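Local coordinates for protein D-mannose isomerase (Marinomonas mediterranea, PDB 5X32) that catalyses the reversible isomerization of D-mannose to D-fructose and, less efficiently, acts on D-lyxose, while leaving D-glucose untouched, at residues Ala63-His68 with Ala72-Ala77. Residues are numbered along the deposited sequence; the frame is centred on the assembly and turned at random.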
loop_
_atom_site.group_PDB
_atom_site.type_symbol
_atom_site.label_atom_id
_atom_site.label_comp_id
_atom_site.label_asym_id
_atom_site.label_seq_id
_atom_site.Cartn_x
_atom_site.Cartn_y
_atom_site.Cartn_z
ATOM N N ALA A 63 6.511 -4.831 -12.491
ATOM C CA ALA A 63 7.898 -4.425 -12.312
ATOM C C ALA A 63 8.590 -5.290 -11.262
ATOM O O ALA A 63 9.639 -5.874 -11.529
ATOM C CB ALA A 63 7.983 -2.968 -11.943
ATOM N N GLN A 64 7.988 -5.387 -10.079
ATOM C CA GLN A 64 8.556 -6.195 -9.001
ATOM C C GLN A 64 8.731 -7.667 -9.426
ATOM O O GLN A 64 9.766 -8.306 -9.128
ATOM C CB GLN A 64 7.668 -6.099 -7.767
ATOM C CG GLN A 64 7.721 -4.752 -7.066
ATOM C CD GLN A 64 9.091 -4.440 -6.555
ATOM O OE1 GLN A 64 9.745 -5.285 -5.941
ATOM N NE2 GLN A 64 9.554 -3.228 -6.821
ATOM N N ALA A 65 7.748 -8.188 -10.160
ATOM C CA ALA A 65 7.840 -9.563 -10.635
ATOM C C ALA A 65 9.005 -9.706 -11.608
ATOM O O ALA A 65 9.699 -10.715 -11.626
ATOM C CB ALA A 65 6.548 -9.995 -11.288
ATOM N N TYR A 66 9.226 -8.684 -12.423
ATOM C CA TYR A 66 10.333 -8.752 -13.359
ATOM C C TYR A 66 11.663 -8.683 -12.628
ATOM O O TYR A 66 12.610 -9.379 -12.976
ATOM C CB TYR A 66 10.246 -7.637 -14.396
ATOM C CG TYR A 66 11.506 -7.511 -15.220
ATOM C CD1 TYR A 66 11.793 -8.431 -16.230
ATOM C CD2 TYR A 66 12.404 -6.475 -14.991
ATOM C CE1 TYR A 66 12.940 -8.324 -16.976
ATOM C CE2 TYR A 66 13.552 -6.357 -15.735
ATOM C CZ TYR A 66 13.817 -7.281 -16.729
ATOM O OH TYR A 66 14.970 -7.161 -17.471
ATOM N N LEU A 67 11.729 -7.844 -11.608
ATOM C CA LEU A 67 12.963 -7.688 -10.861
ATOM C C LEU A 67 13.325 -8.972 -10.128
ATOM O O LEU A 67 14.507 -9.241 -9.911
ATOM C CB LEU A 67 12.847 -6.522 -9.881
ATOM C CG LEU A 67 12.940 -5.174 -10.595
ATOM C CD1 LEU A 67 12.694 -4.007 -9.662
ATOM C CD2 LEU A 67 14.286 -5.039 -11.320
ATOM N N HIS A 68 12.320 -9.768 -9.756
ATOM C CA HIS A 68 12.600 -10.988 -8.988
ATOM C C HIS A 68 12.692 -12.277 -9.806
ATOM O O HIS A 68 13.458 -13.174 -9.461
ATOM C CB HIS A 68 11.556 -11.173 -7.893
ATOM C CG HIS A 68 11.713 -10.219 -6.752
ATOM N ND1 HIS A 68 11.344 -8.894 -6.835
ATOM C CD2 HIS A 68 12.214 -10.395 -5.506
ATOM C CE1 HIS A 68 11.588 -8.300 -5.678
ATOM N NE2 HIS A 68 12.117 -9.189 -4.855
ATOM N N ALA A 72 10.722 -11.853 -19.032
ATOM C CA ALA A 72 10.708 -10.697 -19.930
ATOM C C ALA A 72 9.319 -10.086 -20.126
ATOM O O ALA A 72 9.147 -8.849 -20.112
ATOM C CB ALA A 72 11.298 -11.098 -21.278
ATOM N N GLU A 73 8.318 -10.946 -20.290
ATOM C CA GLU A 73 6.980 -10.447 -20.561
ATOM C C GLU A 73 6.403 -9.648 -19.380
ATOM O O GLU A 73 5.463 -8.868 -19.562
ATOM C CB GLU A 73 6.036 -11.592 -20.935
ATOM C CG GLU A 73 6.336 -12.949 -20.288
ATOM C CD GLU A 73 7.371 -13.766 -21.068
ATOM O OE1 GLU A 73 7.380 -13.657 -22.318
ATOM O OE2 GLU A 73 8.131 -14.546 -20.447
ATOM N N TYR A 74 6.999 -9.788 -18.193
ATOM C CA TYR A 74 6.586 -8.982 -17.050
ATOM C C TYR A 74 7.063 -7.551 -17.215
ATOM O O TYR A 74 6.332 -6.596 -16.927
ATOM C CB TYR A 74 7.127 -9.560 -15.748
ATOM C CG TYR A 74 6.432 -10.817 -15.308
ATOM C CD1 TYR A 74 5.157 -11.121 -15.776
ATOM C CD2 TYR A 74 7.041 -11.696 -14.416
ATOM C CE1 TYR A 74 4.501 -12.272 -15.367
ATOM C CE2 TYR A 74 6.397 -12.852 -13.998
ATOM C CZ TYR A 74 5.124 -13.135 -14.476
ATOM O OH TYR A 74 4.462 -14.277 -14.073
ATOM N N LYS A 75 8.288 -7.405 -17.704
ATOM C CA LYS A 75 8.798 -6.092 -18.047
ATOM C C LYS A 75 7.942 -5.490 -19.160
ATOM O O LYS A 75 7.674 -4.278 -19.156
ATOM C CB LYS A 75 10.257 -6.176 -18.464
ATOM C CG LYS A 75 10.978 -4.844 -18.502
ATOM C CD LYS A 75 12.226 -4.990 -19.355
ATOM C CE LYS A 75 12.851 -3.668 -19.734
ATOM N NZ LYS A 75 14.008 -3.931 -20.634
ATOM N N HIS A 76 7.482 -6.330 -20.089
ATOM C CA HIS A 76 6.606 -5.806 -21.133
ATOM C C HIS A 76 5.280 -5.304 -20.575
ATOM O O HIS A 76 4.808 -4.234 -20.951
ATOM C CB HIS A 76 6.318 -6.856 -22.202
ATOM C CG HIS A 76 7.511 -7.229 -23.023
ATOM N ND1 HIS A 76 7.525 -8.328 -23.861
ATOM C CD2 HIS A 76 8.724 -6.638 -23.157
ATOM C CE1 HIS A 76 8.697 -8.403 -24.463
ATOM N NE2 HIS A 76 9.444 -7.390 -24.054
ATOM N N ALA A 77 4.713 -6.037 -19.623
ATOM C CA ALA A 77 3.444 -5.622 -19.031
ATOM C C ALA A 77 3.626 -4.356 -18.195
ATOM O O ALA A 77 2.737 -3.490 -18.168
ATOM C CB ALA A 77 2.851 -6.742 -18.198
#
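Tyr66 CB and Tyr74 CB lie 3.9 Å apart across a helical hairpin of the (alpha/alpha)6-barrel fold of the N-acylglucosamine 2-epimerase family. Helices 52-69 and 72-89 are joined by a short turn, and the axes of segments 63-68 and 72-77 come within 7.9 Å, their N-to-C directions 155° apart. Two pairs, Ala65 with Tyr74 and Tyr66 with Lys75, form the closely packed part. Ala65 sets its CB obliquely against CD2 and CE2 of Tyr74, 3.6 Å from CD2, while Phe24 meets that ring edge-to-face and Tyr386 of helix 379-390 also touches Ala65. With CG anti to the backbone N (chi1 169°), the Tyr66 ring extends alongside the Lys75 side chain, both pointing the same way, and Ile128 also touches this tyrosine. No hydrogen bond links the two segments. Replacing Tyr66 by an alanine is likely to leave the Lys75 methylenes without their aromatic partner and to open a gap between the helices next to Ile128. The solvent side is looser: exposed Ala72 brings its CA only to 4.4 Å from Tyr66 CE1, and the end of Lys75 leads away. Nearer its backbone, Lys75 CB makes a CH-pi contact over one face of the Tyr66 ring, 3.7 Å from its centroid.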